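Local coordinates for protein D-hydantoinase (Ralstonia pickettii, PDB 1NFG) that probably catalyses the stereospecific hydrolysis of the cyclic amide bond of D-hydantoin derivatives, with two zinc ions bound per subunit, at residues Ser115-Gly120 with Lys432-Glu437. Sequence-based numbering, arbitrary orientation.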
loop_
_atom_site.group_PDB
_atom_site.type_symbol
_atom_site.label_atom_id
_atom_site.label_comp_id
_atom_site.label_asym_id
_atom_site.label_seq_id
_atom_site.Cartn_x
_atom_site.Cartn_y
_atom_site.Cartn_z
ATOM N N SER A 115 18.484 -10.911 -42.215
ATOM C CA SER A 115 18.341 -9.799 -41.269
ATOM C C SER A 115 19.201 -8.598 -41.617
ATOM O O SER A 115 20.424 -8.720 -41.727
ATOM C CB SER A 115 18.727 -10.236 -39.859
ATOM O OG SER A 115 17.861 -11.241 -39.384
ATOM N N ALA A 116 18.570 -7.436 -41.765
ATOM C CA ALA A 116 19.304 -6.215 -42.074
ATOM C C ALA A 116 20.169 -5.806 -40.880
ATOM O O ALA A 116 21.201 -5.154 -41.054
ATOM C CB ALA A 116 18.339 -5.095 -42.423
ATOM N N ILE A 117 19.746 -6.199 -39.676
ATOM C CA ILE A 117 20.459 -5.862 -38.442
ATOM C C ILE A 117 20.701 -7.108 -37.596
ATOM O O ILE A 117 20.147 -8.171 -37.871
ATOM C CB ILE A 117 19.657 -4.853 -37.588
ATOM C CG1 ILE A 117 18.382 -5.533 -37.063
ATOM C CG2 ILE A 117 19.309 -3.621 -38.424
ATOM C CD1 ILE A 117 17.457 -4.649 -36.238
ATOM N N ASP A 118 21.526 -6.962 -36.561
ATOM C CA ASP A 118 21.857 -8.067 -35.668
ATOM C C ASP A 118 20.649 -8.511 -34.847
ATOM O O ASP A 118 19.714 -7.734 -34.629
ATOM C CB ASP A 118 23.033 -7.668 -34.769
ATOM C CG ASP A 118 24.363 -7.650 -35.528
ATOM O OD1 ASP A 118 24.323 -7.649 -36.777
ATOM O OD2 ASP A 118 25.440 -7.634 -34.890
ATOM N N TYR A 119 20.665 -9.765 -34.400
ATOM C CA TYR A 119 19.537 -10.312 -33.653
ATOM C C TYR A 119 19.907 -11.454 -32.714
ATOM O O TYR A 119 20.871 -12.185 -32.950
ATOM C CB TYR A 119 18.480 -10.808 -34.640
ATOM C CG TYR A 119 19.013 -11.873 -35.575
ATOM C CD1 TYR A 119 19.107 -13.204 -35.169
ATOM C CD2 TYR A 119 19.517 -11.532 -36.832
ATOM C CE1 TYR A 119 19.699 -14.171 -35.987
ATOM C CE2 TYR A 119 20.113 -12.489 -37.658
ATOM C CZ TYR A 119 20.202 -13.803 -37.227
ATOM O OH TYR A 119 20.813 -14.740 -38.030
ATOM N N GLY A 120 19.121 -11.586 -31.647
ATOM C CA GLY A 120 19.310 -12.644 -30.667
ATOM C C GLY A 120 17.954 -13.315 -30.533
ATOM O O GLY A 120 16.999 -12.871 -31.177
ATOM N N LYS A 432 29.355 -0.599 -40.697
ATOM C CA LYS A 432 28.793 -0.384 -42.022
ATOM C C LYS A 432 27.603 0.561 -42.000
ATOM O O LYS A 432 26.736 0.463 -41.132
ATOM C CB LYS A 432 28.370 -1.714 -42.649
ATOM C CG LYS A 432 27.677 -1.555 -43.997
ATOM C CD LYS A 432 27.375 -2.893 -44.653
ATOM C CE LYS A 432 26.658 -2.688 -45.981
ATOM N NZ LYS A 432 26.412 -3.970 -46.686
ATOM N N VAL A 433 27.570 1.486 -42.951
ATOM C CA VAL A 433 26.463 2.422 -43.050
ATOM C C VAL A 433 25.336 1.648 -43.721
ATOM O O VAL A 433 25.476 1.235 -44.875
ATOM C CB VAL A 433 26.832 3.642 -43.928
ATOM C CG1 VAL A 433 25.593 4.451 -44.252
ATOM C CG2 VAL A 433 27.856 4.500 -43.217
ATOM N N ILE A 434 24.231 1.432 -43.007
ATOM C CA ILE A 434 23.117 0.692 -43.592
ATOM C C ILE A 434 21.930 1.585 -43.906
ATOM O O ILE A 434 21.031 1.202 -44.647
ATOM C CB ILE A 434 22.695 -0.501 -42.700
ATOM C CG1 ILE A 434 22.244 -0.016 -41.320
ATOM C CG2 ILE A 434 23.874 -1.477 -42.573
ATOM C CD1 ILE A 434 21.869 -1.149 -40.368
ATOM N N VAL A 435 21.928 2.782 -43.337
ATOM C CA VAL A 435 20.878 3.752 -43.628
ATOM C C VAL A 435 21.643 5.048 -43.813
ATOM O O VAL A 435 22.401 5.444 -42.935
ATOM C CB VAL A 435 19.860 3.914 -42.473
ATOM C CG1 VAL A 435 18.806 4.944 -42.863
ATOM C CG2 VAL A 435 19.191 2.582 -42.170
ATOM N N ASP A 436 21.475 5.682 -44.966
ATOM C CA ASP A 436 22.179 6.923 -45.267
ATOM C C ASP A 436 21.146 8.008 -45.507
ATOM O O ASP A 436 20.318 7.894 -46.411
ATOM C CB ASP A 436 23.037 6.744 -46.524
ATOM C CG ASP A 436 24.179 7.748 -46.612
ATOM O OD1 ASP A 436 23.973 8.940 -46.294
ATOM O OD2 ASP A 436 25.288 7.340 -47.022
ATOM N N GLU A 437 21.199 9.060 -44.700
ATOM C CA GLU A 437 20.254 10.166 -44.813
ATOM C C GLU A 437 18.820 9.735 -45.124
ATOM O O GLU A 437 18.150 10.348 -45.960
ATOM C CB GLU A 437 20.717 11.168 -45.870
ATOM C CG GLU A 437 21.984 11.922 -45.498
ATOM C CD GLU A 437 21.911 12.568 -44.122
ATOM O OE1 GLU A 437 20.914 13.273 -43.840
ATOM O OE2 GLU A 437 22.861 12.371 -43.329
#
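The turn at Ala116 and Ile117, which leads into strand 118-124, comes closest to strand 432-436 where the CA atoms of Ala116 and Ile434 lie 8.0 Å apart, too far for the backbones to pair as neighbouring strands. Ile434 covers most of that distance. It points toward the turn, and the end of its longer branch, CD1, does the touching: it lies 4.1 Å from Ile117 CG2 and equally 4.1 Å from the carbonyl O of Ala116. In Ile434, CG1 sits between the backbone N and the carbonyl carbon (chi1 61°), and the extended chi2 of -178° carries CD1 out to the turn. Ile117 has the same rotamer but offers its short branch, and the two side chains cross at about a right angle. The patch is small, methyl on methyl and methyl against a carbonyl oxygen, yet all three residues are buried: Ala116 and Ile117 also rest on helix 73-82, and Ile434 on Leu429. A classic bulge sets Ile434 and Val435 together across from Val427, and the strand bends there. The contact thus seats the hairpin of strands 419-429 and 432-436, part of the small beta domain of this family, against the TIM barrel, away from the zinc site.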